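Colicin-D (Escherichia coli, PDB 5ZNM) kills E. coli and closely related bacteria as a plasmid-encoded toxin that inhibits protein synthesis, this chain holding its central domain and its C-terminal tRNase domain. Local coordinates at residues L50-A54 against V214-S218; L96-L102 against Q163-L169; A179-L183 against D261-W265; P284-F290 against R321-E325; I324-L328 against N355-I359. All blocks are in the same frame, centred on the assembly; numbering follows the deposited sequence.

Interaction 1: L50-A54 against V214-S218; sequences LNNTA and VPQPS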
# COMPACT_ATOMS: atom_id res chain seq x y z
N LEU A 50 -16.38 -0.01 4.27
CA LEU A 50 -15.34 0.96 3.95
C LEU A 50 -14.47 1.19 5.19
O LEU A 50 -14.99 1.38 6.29
CB LEU A 50 -15.96 2.30 3.53
CG LEU A 50 -16.71 2.36 2.21
CD1 LEU A 50 -17.65 3.55 2.19
CD2 LEU A 50 -15.68 2.43 1.07
N ASN A 51 -13.16 1.19 5.01
CA ASN A 51 -12.26 1.57 6.08
C ASN A 51 -11.84 3.02 5.89
O ASN A 51 -11.64 3.47 4.76
CB ASN A 51 -11.03 0.65 6.11
CG ASN A 51 -11.36 -0.74 6.58
OD1 ASN A 51 -12.35 -0.95 7.28
ND2 ASN A 51 -10.52 -1.72 6.19
N ASN A 52 -11.70 3.76 7.00
CA ASN A 52 -11.22 5.13 6.90
C ASN A 52 -9.69 5.21 6.95
O ASN A 52 -9.14 6.15 7.52
CB ASN A 52 -11.87 6.01 7.97
CG ASN A 52 -13.25 6.51 7.56
OD1 ASN A 52 -13.91 7.26 8.29
ND2 ASN A 52 -13.70 6.11 6.38
N THR A 53 -9.00 4.23 6.38
CA THR A 53 -7.57 4.33 6.10
C THR A 53 -7.30 5.44 5.09
O THR A 53 -7.75 5.36 3.94
CB THR A 53 -7.10 2.99 5.55
OG1 THR A 53 -7.61 1.93 6.38
CG2 THR A 53 -5.57 2.93 5.49
N ALA A 54 -6.57 6.47 5.49
CA ALA A 54 -6.49 7.65 4.64
C ALA A 54 -5.68 7.38 3.38
O ALA A 54 -4.70 6.62 3.41
CB ALA A 54 -5.87 8.82 5.41
N VAL A 214 -11.83 3.63 12.26
CA VAL A 214 -10.46 3.48 12.74
C VAL A 214 -9.57 3.14 11.55
O VAL A 214 -9.80 2.10 10.91
CB VAL A 214 -10.35 2.39 13.82
CG1 VAL A 214 -8.93 2.33 14.36
CG2 VAL A 214 -11.36 2.64 14.95
N PRO A 215 -8.54 3.94 11.24
CA PRO A 215 -7.61 3.55 10.17
C PRO A 215 -7.08 2.15 10.42
O PRO A 215 -6.79 1.77 11.55
CB PRO A 215 -6.51 4.61 10.25
CG PRO A 215 -7.21 5.82 10.89
CD PRO A 215 -8.14 5.20 11.90
N GLN A 216 -7.00 1.37 9.35
CA GLN A 216 -6.61 -0.01 9.53
C GLN A 216 -6.02 -0.56 8.24
O GLN A 216 -6.68 -1.34 7.53
CB GLN A 216 -7.81 -0.84 9.96
CG GLN A 216 -7.46 -2.07 10.77
CD GLN A 216 -8.68 -2.61 11.48
OE1 GLN A 216 -9.50 -3.30 10.88
NE2 GLN A 216 -8.84 -2.25 12.76
N PRO A 217 -4.79 -0.19 7.90
CA PRO A 217 -4.16 -0.75 6.68
C PRO A 217 -3.95 -2.25 6.76
O PRO A 217 -3.87 -2.91 5.71
CB PRO A 217 -2.84 0.02 6.59
CG PRO A 217 -2.55 0.44 7.99
CD PRO A 217 -3.90 0.75 8.60
N SER A 218 -3.85 -2.81 7.96
CA SER A 218 -3.89 -4.24 8.20
C SER A 218 -4.31 -4.45 9.65
O SER A 218 -4.38 -3.49 10.43
CB SER A 218 -2.54 -4.91 7.89
OG SER A 218 -1.45 -4.11 8.31
O HOH W 1 -7.96 -0.47 5.19
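Thr53 and Gln216 make the one direct polar link between the residues just after strand 49-51 and the proline-rich loop 214-218: the backbone N of Gln216 donates to Thr53 OG1 over 3.1 Å, nearly straight at 164°. The hydroxyl faces the loop because OG1 lies opposite the carbonyl carbon, beside the backbone N of Thr53 (chi1 -48°), which turns CG2 toward Pro217.

A water supplies the remaining polar contacts. It sits 2.7 Å from Thr53 OG1, accepts from Asn51 ND2 at 3.0 Å and donates to Gln216 O at 2.8 Å. Asn51 ND2 and Gln216 O themselves are 4.1 Å apart, so the water bridges what the two groups do not span directly. Both amide side chains are fixed from beyond the contact, Asn51 OD1 by the hydroxyl of Thr232, and Gln216 by Pro230 O and the backbone N of Thr232.

The apolar part is slight. Thr53 CG2 lies 4.1 Å from Pro217 CB, and the Pro215 ring brings CG to 3.9 Å from Asn52 O. Pro217 also packs on Ala54 of the second subunit, which places the loop close to the dimer interface.

With prolines at 215 and 217, whose nitrogens carry no hydrogen, Gln216 N is the amide between them able to donate; Thr53 and the shared water together satisfy both backbone polar atoms of Gln216 in a buried setting.

Interaction 2: L96-L102 against Q163-L169; sequences LLMRISL and QLALDLL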
# COMPACT_ATOMS: atom_id res chain seq x y z
N LEU A 96 -17.64 3.97 -23.05
CA LEU A 96 -16.76 3.13 -22.24
C LEU A 96 -15.31 3.51 -22.55
O LEU A 96 -14.82 3.27 -23.66
CB LEU A 96 -17.00 1.65 -22.52
CG LEU A 96 -16.11 0.67 -21.75
CD1 LEU A 96 -16.22 0.92 -20.24
CD2 LEU A 96 -16.46 -0.77 -22.08
N LEU A 97 -14.64 4.11 -21.57
CA LEU A 97 -13.25 4.52 -21.75
C LEU A 97 -12.28 3.38 -21.50
O LEU A 97 -11.25 3.30 -22.18
CB LEU A 97 -12.91 5.67 -20.80
CG LEU A 97 -13.65 6.97 -21.07
CD1 LEU A 97 -13.49 7.87 -19.87
CD2 LEU A 97 -13.08 7.61 -22.32
N MET A 98 -12.58 2.52 -20.54
CA MET A 98 -11.61 1.53 -20.11
C MET A 98 -12.31 0.49 -19.25
O MET A 98 -13.19 0.83 -18.46
CB MET A 98 -10.48 2.19 -19.32
CG MET A 98 -9.38 1.27 -18.90
SD MET A 98 -8.00 2.27 -18.31
CE MET A 98 -7.42 2.93 -19.87
N ARG A 99 -11.93 -0.76 -19.43
CA ARG A 99 -12.38 -1.85 -18.58
C ARG A 99 -11.15 -2.46 -17.93
O ARG A 99 -10.19 -2.80 -18.63
CB ARG A 99 -13.16 -2.91 -19.37
CG ARG A 99 -13.47 -4.18 -18.58
CD ARG A 99 -14.57 -4.95 -19.25
NE ARG A 99 -15.67 -4.10 -19.65
CZ ARG A 99 -16.80 -4.50 -20.18
NH1 ARG A 99 -17.02 -5.78 -20.38
NH2 ARG A 99 -17.74 -3.62 -20.52
N ILE A 100 -11.19 -2.61 -16.62
CA ILE A 100 -10.05 -3.06 -15.84
C ILE A 100 -10.49 -4.29 -15.07
O ILE A 100 -11.38 -4.20 -14.21
CB ILE A 100 -9.56 -1.97 -14.88
CG1 ILE A 100 -9.06 -0.75 -15.67
CG2 ILE A 100 -8.48 -2.52 -13.97
CD1 ILE A 100 -9.21 0.55 -14.91
N SER A 101 -9.88 -5.43 -15.37
CA SER A 101 -10.10 -6.61 -14.54
C SER A 101 -9.42 -6.40 -13.20
O SER A 101 -8.32 -5.86 -13.13
CB SER A 101 -9.56 -7.86 -15.22
OG SER A 101 -9.65 -8.97 -14.34
N LEU A 102 -10.07 -6.84 -12.14
CA LEU A 102 -9.48 -6.82 -10.81
C LEU A 102 -9.09 -8.20 -10.31
O LEU A 102 -8.54 -8.32 -9.21
CB LEU A 102 -10.45 -6.17 -9.82
CG LEU A 102 -10.81 -4.76 -10.27
CD1 LEU A 102 -11.96 -4.18 -9.46
CD2 LEU A 102 -9.56 -3.89 -10.17
N GLN A 163 -14.62 -12.56 -14.29
CA GLN A 163 -13.82 -11.53 -13.65
C GLN A 163 -14.68 -10.45 -13.01
O GLN A 163 -15.69 -10.03 -13.57
CB GLN A 163 -12.89 -10.86 -14.66
CG GLN A 163 -12.28 -11.81 -15.65
CD GLN A 163 -10.83 -12.02 -15.40
OE1 GLN A 163 -10.25 -11.46 -14.46
NE2 GLN A 163 -10.20 -12.84 -16.22
N LEU A 164 -14.23 -9.98 -11.85
CA LEU A 164 -14.66 -8.69 -11.35
C LEU A 164 -13.91 -7.61 -12.12
O LEU A 164 -12.68 -7.61 -12.15
CB LEU A 164 -14.39 -8.59 -9.85
CG LEU A 164 -14.88 -7.31 -9.18
CD1 LEU A 164 -16.35 -7.07 -9.44
CD2 LEU A 164 -14.59 -7.36 -7.68
N ALA A 165 -14.65 -6.71 -12.75
CA ALA A 165 -14.05 -5.68 -13.58
C ALA A 165 -14.65 -4.32 -13.25
O ALA A 165 -15.77 -4.21 -12.75
CB ALA A 165 -14.24 -5.98 -15.08
N LEU A 166 -13.88 -3.27 -13.55
CA LEU A 166 -14.30 -1.89 -13.38
C LEU A 166 -14.44 -1.26 -14.75
O LEU A 166 -13.47 -1.21 -15.52
CB LEU A 166 -13.29 -1.11 -12.53
CG LEU A 166 -13.60 0.35 -12.23
CD1 LEU A 166 -14.87 0.48 -11.41
CD2 LEU A 166 -12.43 0.97 -11.50
N ASP A 167 -15.64 -0.79 -15.08
CA ASP A 167 -15.87 -0.05 -16.31
C ASP A 167 -15.76 1.43 -16.01
O ASP A 167 -16.47 1.93 -15.13
CB ASP A 167 -17.25 -0.36 -16.91
CG ASP A 167 -17.26 -1.63 -17.71
OD1 ASP A 167 -16.17 -2.23 -17.88
OD2 ASP A 167 -18.34 -2.03 -18.18
N LEU A 168 -14.85 2.11 -16.70
CA LEU A 168 -14.70 3.55 -16.58
C LEU A 168 -15.45 4.19 -17.73
O LEU A 168 -15.17 3.91 -18.91
CB LEU A 168 -13.22 3.95 -16.57
CG LEU A 168 -12.42 3.41 -15.37
CD1 LEU A 168 -11.04 4.04 -15.31
CD2 LEU A 168 -13.16 3.64 -14.06
N LEU A 169 -16.41 5.04 -17.39
CA LEU A 169 -17.36 5.61 -18.33
C LEU A 169 -17.18 7.11 -18.42
O LEU A 169 -17.15 7.80 -17.39
CB LEU A 169 -18.79 5.29 -17.92
CG LEU A 169 -19.08 3.81 -17.74
CD1 LEU A 169 -20.39 3.63 -17.00
CD2 LEU A 169 -19.11 3.13 -19.09
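Two successive residues, Leu97 and Met98, share Leu168 as partner in a classic beta bulge, at one end of an antiparallel ladder between the central strands 96-103 and 163-170 of a four-stranded sheet. Leu168 O takes a 2.7 Å bond from Leu97 N and a weak, longer one from Met98 N; from Met98-Leu168 onward the register is regular, with Met98-Leu168 and Ile100-Leu166 as hydrogen-bonded pairs and Arg99-Asp167 and Ser101-Ala165 as non-hydrogen-bonded ones. Leu168 N meets Met98 O at 2.7 Å, nearly straight.

On the face carrying Arg99 and Asp167 the two side chains lie alongside each other with a common direction, their guanidinium and carboxylate planes 30° apart. The salt bridge closes at 2.6 Å between Arg99 NE and Asp167 OD1, but the N-H bends to 121°, so the hydrogen bond within it is weak. Leu96 CD1 covers the same carboxylate's stem, 3.7 Å from Asp167 CB. The opposite face, with Ile100, Leu166 and Leu168, is apolar: Ile100 CD1 lies 4.0 Å from Leu168 CD1.

Further out, helix 79-86 packs on that apolar face through Phe80, which touches Leu166 and Leu168, while Ile158 of strand 153-160 lies against Arg99 and Asp167. At the far end Ser101 OG, anti to the backbone N and also bonded to Gly103 N, donates to Gln163 OE1 at 2.6 Å from above the amide plane, 51° out of it.

Interaction 3: A179-L183 against D261-W265; sequences AVPVL and DFIYW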
# COMPACT_ATOMS: atom_id res chain seq x y z
N ALA A 179 -22.88 14.37 -12.52
CA ALA A 179 -23.10 14.68 -11.11
C ALA A 179 -23.07 13.41 -10.27
O ALA A 179 -23.80 12.46 -10.55
CB ALA A 179 -24.42 15.42 -10.93
N VAL A 180 -22.22 13.40 -9.26
CA VAL A 180 -22.08 12.29 -8.33
C VAL A 180 -22.51 12.79 -6.96
O VAL A 180 -21.99 13.82 -6.52
CB VAL A 180 -20.64 11.75 -8.28
CG1 VAL A 180 -20.46 10.75 -7.17
CG2 VAL A 180 -20.26 11.12 -9.63
N PRO A 181 -23.42 12.13 -6.25
CA PRO A 181 -23.89 12.66 -4.96
C PRO A 181 -22.87 12.48 -3.84
O PRO A 181 -22.22 11.44 -3.73
CB PRO A 181 -25.15 11.83 -4.68
CG PRO A 181 -24.84 10.51 -5.32
CD PRO A 181 -24.11 10.87 -6.60
N VAL A 182 -22.79 13.49 -2.97
CA VAL A 182 -22.01 13.42 -1.73
C VAL A 182 -22.92 12.98 -0.59
O VAL A 182 -23.98 13.59 -0.36
CB VAL A 182 -21.35 14.77 -1.42
CG1 VAL A 182 -20.57 14.68 -0.09
CG2 VAL A 182 -20.45 15.19 -2.57
N LEU A 183 -22.51 11.95 0.13
CA LEU A 183 -23.31 11.37 1.20
C LEU A 183 -22.62 11.57 2.55
O LEU A 183 -21.39 11.67 2.63
CB LEU A 183 -23.56 9.89 0.95
CG LEU A 183 -24.17 9.61 -0.42
CD1 LEU A 183 -24.43 8.13 -0.60
CD2 LEU A 183 -25.45 10.39 -0.58
N ASP A 261 -22.86 4.99 -7.48
CA ASP A 261 -21.59 5.53 -7.01
C ASP A 261 -21.84 6.80 -6.21
O ASP A 261 -22.87 7.47 -6.36
CB ASP A 261 -20.63 5.80 -8.18
CG ASP A 261 -21.27 6.63 -9.27
OD1 ASP A 261 -22.51 6.53 -9.44
OD2 ASP A 261 -20.55 7.39 -9.96
N PHE A 262 -20.90 7.13 -5.33
CA PHE A 262 -21.09 8.31 -4.49
C PHE A 262 -19.73 8.78 -4.00
O PHE A 262 -18.71 8.15 -4.23
CB PHE A 262 -22.02 8.00 -3.31
CG PHE A 262 -21.48 6.96 -2.34
CD1 PHE A 262 -21.68 5.60 -2.56
CD2 PHE A 262 -20.81 7.36 -1.18
CE1 PHE A 262 -21.21 4.65 -1.67
CE2 PHE A 262 -20.33 6.43 -0.28
CZ PHE A 262 -20.53 5.06 -0.52
N ILE A 263 -19.75 9.93 -3.32
CA ILE A 263 -18.57 10.46 -2.65
C ILE A 263 -18.90 10.63 -1.17
O ILE A 263 -20.03 11.00 -0.82
CB ILE A 263 -18.13 11.79 -3.31
CG1 ILE A 263 -17.58 11.51 -4.71
CG2 ILE A 263 -17.09 12.52 -2.46
CD1 ILE A 263 -17.41 12.72 -5.57
N TYR A 264 -17.94 10.29 -0.31
CA TYR A 264 -18.05 10.65 1.11
C TYR A 264 -16.70 11.17 1.58
O TYR A 264 -15.68 11.03 0.89
CB TYR A 264 -18.54 9.47 1.96
CG TYR A 264 -17.46 8.51 2.39
CD1 TYR A 264 -16.77 7.72 1.46
CD2 TYR A 264 -17.11 8.39 3.73
CE1 TYR A 264 -15.77 6.84 1.86
CE2 TYR A 264 -16.11 7.52 4.13
CZ TYR A 264 -15.45 6.75 3.21
OH TYR A 264 -14.45 5.89 3.64
N TRP A 265 -16.69 11.78 2.76
CA TRP A 265 -15.48 12.36 3.34
C TRP A 265 -15.00 11.52 4.52
O TRP A 265 -15.82 11.03 5.30
CB TRP A 265 -15.73 13.78 3.83
CG TRP A 265 -16.05 14.74 2.75
CD1 TRP A 265 -17.29 15.04 2.27
CD2 TRP A 265 -15.12 15.53 2.02
NE1 TRP A 265 -17.19 15.98 1.28
CE2 TRP A 265 -15.87 16.30 1.10
CE3 TRP A 265 -13.73 15.68 2.04
CZ2 TRP A 265 -15.28 17.19 0.22
CZ3 TRP A 265 -13.13 16.57 1.17
CH2 TRP A 265 -13.91 17.32 0.26
O HOH W 2 -19.28 12.57 4.09
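A single beta bridge, Val182 with Ile263, joins the segment 179-183 to strand 262-267, an outermost strand of the five-stranded antiparallel sheet. The evidence is a pair of backbone bonds on one residue: Ile263 N donates to Pro181 O at 2.9 Å, and Ile263 O accepts from Leu183 N at 2.8 Å and 167°. The strands' directions differ by 50°, so they splay apart and the pairing soon gives out. One step later a water takes over, donating to Leu183 O at 2.7 Å and accepting from Trp265 N at 3.0 Å.

Side chains lock the crossing on two sides. Leu183 meets Phe262 at about a right angle, its CD1 3.6 Å from ring atom CG; the ring is brought there by a chi1 of 64°, which sets CG between the backbone N and the carbonyl carbon. Pro181 lies by the same residue, its ring close to the Asp261 carbonyl. On the other side, Val180 CG1 reaches 3.9 Å from Ile263 CG1, and Val182 sends CG1 obliquely to 3.9 Å from Trp265 NE1. Asp261 brings OD2 near Val180 CG2, but its carboxylate is held elsewhere, by the Tyr278 hydroxyl and a salt bridge to Arg154.

Strand 262-267 pairs along its other edge with strand 274-281, while strand 179-181 pairs with strand 148-150, whose Val149 touches both Val182 and Ile263. Ile196 and Leu198 of strand 194-198 pack against Leu183 and Phe262, so this short bridge lies where several sheets of the central domain meet.

Interaction 4: P284-F290 against R321-E325; sequences PLDSGRF and RDAIE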
# COMPACT_ATOMS: atom_id res chain seq x y z
N PRO A 284 -26.60 -3.60 -10.11
CA PRO A 284 -27.52 -4.52 -9.42
C PRO A 284 -27.64 -5.86 -10.10
O PRO A 284 -27.92 -6.87 -9.44
CB PRO A 284 -28.86 -3.76 -9.45
CG PRO A 284 -28.49 -2.35 -9.58
CD PRO A 284 -27.22 -2.28 -10.35
N LEU A 285 -27.42 -5.92 -11.41
CA LEU A 285 -27.60 -7.16 -12.15
C LEU A 285 -26.33 -7.98 -12.24
O LEU A 285 -26.36 -9.08 -12.80
CB LEU A 285 -28.12 -6.87 -13.56
CG LEU A 285 -29.54 -6.27 -13.67
CD1 LEU A 285 -29.82 -5.85 -15.12
CD2 LEU A 285 -30.61 -7.26 -13.16
N ASP A 286 -25.21 -7.46 -11.73
CA ASP A 286 -23.93 -8.17 -11.75
C ASP A 286 -23.59 -8.53 -10.31
O ASP A 286 -23.08 -7.70 -9.56
CB ASP A 286 -22.84 -7.31 -12.40
CG ASP A 286 -23.02 -7.20 -13.89
OD1 ASP A 286 -24.17 -7.04 -14.34
OD2 ASP A 286 -22.02 -7.27 -14.63
N SER A 287 -23.85 -9.78 -9.95
CA SER A 287 -23.85 -10.21 -8.56
C SER A 287 -23.12 -11.53 -8.34
O SER A 287 -23.36 -12.19 -7.32
CB SER A 287 -25.28 -10.35 -8.05
OG SER A 287 -25.93 -11.41 -8.74
N GLY A 288 -22.25 -11.95 -9.26
CA GLY A 288 -21.65 -13.25 -9.12
C GLY A 288 -22.57 -14.32 -9.67
O GLY A 288 -22.26 -14.94 -10.69
N ARG A 289 -23.72 -14.54 -9.02
CA ARG A 289 -24.66 -15.51 -9.58
C ARG A 289 -25.15 -15.06 -10.95
O ARG A 289 -25.25 -15.87 -11.88
CB ARG A 289 -25.85 -15.73 -8.65
CG ARG A 289 -26.87 -16.67 -9.33
CD ARG A 289 -28.13 -16.89 -8.52
NE ARG A 289 -27.84 -17.40 -7.19
CZ ARG A 289 -28.75 -17.57 -6.24
NH1 ARG A 289 -30.02 -17.27 -6.47
NH2 ARG A 289 -28.38 -18.04 -5.06
N PHE A 290 -25.41 -13.77 -11.10
CA PHE A 290 -25.88 -13.20 -12.35
C PHE A 290 -24.89 -12.19 -12.89
O PHE A 290 -24.07 -11.62 -12.17
CB PHE A 290 -27.23 -12.50 -12.16
CG PHE A 290 -28.32 -13.43 -11.71
CD1 PHE A 290 -28.90 -14.33 -12.60
CD2 PHE A 290 -28.75 -13.41 -10.40
CE1 PHE A 290 -29.90 -15.19 -12.18
CE2 PHE A 290 -29.75 -14.27 -9.97
CZ PHE A 290 -30.33 -15.16 -10.87
N ARG A 321 -34.02 -11.72 -14.29
CA ARG A 321 -33.26 -12.03 -13.08
C ARG A 321 -34.19 -12.38 -11.92
O ARG A 321 -33.99 -13.40 -11.23
CB ARG A 321 -32.37 -10.83 -12.72
CG ARG A 321 -31.26 -11.08 -11.69
CD ARG A 321 -31.75 -11.10 -10.25
NE ARG A 321 -32.57 -9.93 -9.86
CZ ARG A 321 -32.07 -8.76 -9.47
NH1 ARG A 321 -32.90 -7.77 -9.13
NH2 ARG A 321 -30.75 -8.57 -9.40
N ASP A 322 -35.21 -11.55 -11.70
CA ASP A 322 -36.15 -11.80 -10.61
C ASP A 322 -36.92 -13.10 -10.83
O ASP A 322 -37.14 -13.87 -9.87
CB ASP A 322 -37.11 -10.60 -10.45
CG ASP A 322 -36.41 -9.34 -9.88
OD1 ASP A 322 -35.28 -9.44 -9.36
OD2 ASP A 322 -36.99 -8.24 -9.97
N ALA A 323 -37.31 -13.40 -12.07
CA ALA A 323 -38.02 -14.65 -12.33
C ALA A 323 -37.16 -15.86 -12.01
O ALA A 323 -37.64 -16.84 -11.43
CB ALA A 323 -38.50 -14.71 -13.78
N ILE A 324 -35.87 -15.81 -12.35
CA ILE A 324 -34.98 -16.90 -11.99
C ILE A 324 -34.87 -17.02 -10.48
O ILE A 324 -34.89 -18.13 -9.93
CB ILE A 324 -33.61 -16.70 -12.67
CG1 ILE A 324 -33.79 -16.74 -14.19
CG2 ILE A 324 -32.58 -17.73 -12.18
CD1 ILE A 324 -32.73 -15.99 -14.96
N GLU A 325 -34.78 -15.88 -9.77
CA GLU A 325 -34.72 -15.94 -8.31
C GLU A 325 -36.01 -16.51 -7.71
O GLU A 325 -35.96 -17.27 -6.74
CB GLU A 325 -34.43 -14.56 -7.72
CG GLU A 325 -32.96 -14.17 -7.83
CD GLU A 325 -32.08 -14.96 -6.87
OE1 GLU A 325 -32.34 -14.94 -5.65
OE2 GLU A 325 -31.14 -15.63 -7.34
O HOH W 3 -28.39 -9.86 -9.88
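Pro284 starts the contact with its carbonyl, which lies near the plane of the Arg321 guanidinium: Arg321 NH2 reaches Pro284 O in a weak bond of 3.3 Å, bent to 125°. A water firms up the link, donating to the same carbonyl and accepting from Arg321 NH2 at 2.7 Å. Leu285 comes next, laying CD2 over one face of the guanidinium, 4.0 Å from Arg321 NH2. Ser287 OG adds its hydroxyl to the same water at 3.1 Å.

Arg289 and Glu325 approach from opposite directions and form a salt bridge, although the atoms involved are modelled too close together for its geometry to be trusted. The CG of Arg289 also lies over one face of the Phe290 ring.

Phe290 gives the loop's largest share of the contact, with Arg321 its counterpart on the helix. Against the opposite face of the ring Arg321 CG forms a CH-pi contact, 3.8 Å from the ring centroid and only 16° off the normal. A chi1 of -166°, anti to the backbone N, puts CG there; bends at chi2 and chi3 then carry CD along the ring and turn the guanidinium toward Pro284. That group is steadied on its other side by Asp322, whose OD1 takes Arg321 NE at 2.8 Å together with NH1. At the ring edge, Ile324 CG2 lies 3.7 Å from Phe290 CZ.

The segment belongs to the loop between strand 274-281 and helix 292-297, probably on the way from the central to the tRNase domain. Leu295 of helix 292-297 touches Leu285, Phe290, Arg321 and Ile324, thus packing against both the loop and helix 314-329.

Interaction 5: I324-L328 against N355-I359; sequences IEEHL and NVVII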
# COMPACT_ATOMS: atom_id res chain seq x y z
N ILE A 324 -35.87 -15.81 -12.35
CA ILE A 324 -34.98 -16.90 -11.99
C ILE A 324 -34.87 -17.02 -10.48
O ILE A 324 -34.89 -18.13 -9.93
CB ILE A 324 -33.61 -16.70 -12.67
CG1 ILE A 324 -33.79 -16.74 -14.19
CG2 ILE A 324 -32.58 -17.73 -12.18
CD1 ILE A 324 -32.73 -15.99 -14.96
N GLU A 325 -34.78 -15.88 -9.77
CA GLU A 325 -34.72 -15.94 -8.31
C GLU A 325 -36.01 -16.51 -7.71
O GLU A 325 -35.96 -17.27 -6.74
CB GLU A 325 -34.43 -14.56 -7.72
CG GLU A 325 -32.96 -14.17 -7.83
CD GLU A 325 -32.08 -14.96 -6.87
OE1 GLU A 325 -32.34 -14.94 -5.65
OE2 GLU A 325 -31.14 -15.63 -7.34
N GLU A 326 -37.18 -16.14 -8.27
CA GLU A 326 -38.44 -16.69 -7.77
C GLU A 326 -38.50 -18.21 -7.96
O GLU A 326 -39.00 -18.94 -7.08
CB GLU A 326 -39.64 -16.03 -8.47
CG GLU A 326 -39.86 -14.55 -8.07
CD GLU A 326 -40.97 -13.84 -8.86
OE1 GLU A 326 -41.73 -14.52 -9.59
OE2 GLU A 326 -41.06 -12.59 -8.78
N HIS A 327 -38.01 -18.70 -9.10
CA HIS A 327 -37.92 -20.14 -9.34
C HIS A 327 -37.01 -20.80 -8.31
O HIS A 327 -37.37 -21.82 -7.71
CB HIS A 327 -37.39 -20.38 -10.77
CG HIS A 327 -37.00 -21.80 -11.04
ND1 HIS A 327 -37.89 -22.74 -11.52
CD2 HIS A 327 -35.81 -22.43 -10.94
CE1 HIS A 327 -37.26 -23.89 -11.69
NE2 HIS A 327 -36.00 -23.73 -11.35
N LEU A 328 -35.83 -20.23 -8.08
CA LEU A 328 -34.89 -20.85 -7.15
C LEU A 328 -35.37 -20.77 -5.71
O LEU A 328 -34.94 -21.59 -4.88
CB LEU A 328 -33.52 -20.21 -7.26
CG LEU A 328 -32.77 -20.45 -8.57
CD1 LEU A 328 -31.52 -19.59 -8.58
CD2 LEU A 328 -32.42 -21.94 -8.76
N ASN A 355 -40.03 -25.84 -15.21
CA ASN A 355 -38.84 -25.09 -15.58
C ASN A 355 -37.60 -25.69 -14.93
O ASN A 355 -37.65 -26.24 -13.82
CB ASN A 355 -38.99 -23.62 -15.19
CG ASN A 355 -39.89 -22.86 -16.15
OD1 ASN A 355 -40.17 -23.34 -17.25
ND2 ASN A 355 -40.36 -21.67 -15.74
N VAL A 356 -36.47 -25.60 -15.63
CA VAL A 356 -35.16 -25.89 -15.07
C VAL A 356 -34.34 -24.62 -15.11
O VAL A 356 -34.49 -23.79 -16.02
CB VAL A 356 -34.43 -27.01 -15.83
CG1 VAL A 356 -35.13 -28.34 -15.61
CG2 VAL A 356 -34.37 -26.67 -17.32
N VAL A 357 -33.44 -24.47 -14.13
CA VAL A 357 -32.41 -23.44 -14.14
C VAL A 357 -31.08 -24.13 -13.86
O VAL A 357 -30.99 -24.95 -12.93
CB VAL A 357 -32.68 -22.33 -13.10
CG1 VAL A 357 -31.42 -21.46 -12.90
CG2 VAL A 357 -33.91 -21.47 -13.53
N ILE A 358 -30.06 -23.84 -14.68
CA ILE A 358 -28.73 -24.44 -14.56
C ILE A 358 -27.79 -23.48 -13.84
O ILE A 358 -27.61 -22.34 -14.28
CB ILE A 358 -28.14 -24.80 -15.93
CG1 ILE A 358 -29.10 -25.64 -16.77
CG2 ILE A 358 -26.73 -25.50 -15.75
CD1 ILE A 358 -28.73 -25.63 -18.26
N ILE A 359 -27.13 -23.98 -12.80
CA ILE A 359 -26.13 -23.23 -12.05
C ILE A 359 -24.79 -23.94 -12.23
O ILE A 359 -24.68 -25.14 -11.94
CB ILE A 359 -26.49 -23.13 -10.56
CG1 ILE A 359 -27.90 -22.56 -10.37
CG2 ILE A 359 -25.48 -22.27 -9.81
CD1 ILE A 359 -28.04 -21.14 -10.85
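His327 and Val357 make the closest meeting of side chains between helix 314-329 and strand 355-359, with Val357 CG2 3.4 Å from His327 CD2. The segment axes lie 9.4 Å apart and run nearly perpendicular, at 99°, so the helix spans the sheet across its strand and presents Ile324, His327 and Leu328 to the side chains of Asn355, Val357 and Ile359.

The imidazole is carried out from the helix with CG opposite the backbone N (chi1 169°), and a chi2 of 89° stands the ring across the end of its stem. It slides past Val357 in the reverse direction. Its CE1 edge comes to 3.2 Å from Asn355 O, which lies near the ring plane, while Asn355 CB rests 3.9 Å from His327 CE1. The Asn355 amide, turned well out of the ring plane, is engaged elsewhere, by Lys370 and by Asp304 O.

Val357 holds CG1 anti to its own nitrogen, which splits its two methyls: CG2 goes to the histidine, and CG1 to the aliphatic residues, 4.0 Å from Ile324 CG2 and 4.3 Å from Leu328 CD2. Leu328 divides likewise, its CD1 reaching 4.4 Å from Ile359 CD1.

The helix thus closes over this sheet of the tRNase domain largely by apolar fit, with the His327 edge set against the Asn355 carbonyl. His327 NE2 is bonded to Tyr348 O of the adjoining strand 346-349; NE2 is then probably a protonated nitrogen, and this bond probably fixes the ring's rotation within the buried layer.

In the fold
From the N terminus, interaction 1 opens first, joining the residues just after strand 49-51 to a loop and closing about 160 residues. Interaction 2 lies wholly within that span, pairing two middle strands of one sheet. Interaction 3 starts inside it but ends beyond, so it crosses interaction 1, and it bridges two sheets; the two touch, through Asn52 and Leu50 against Tyr264. Interactions 4 and 5 follow after these three. Interaction 4 closes a loop of about 30 residues, bringing 284-290 to helix 314-329. Interaction 5 begins where 4 ends, sharing Ile324 and Glu325, and closes about 26 residues onto the sheet of the tRNase domain; their centres are about 11 Å apart.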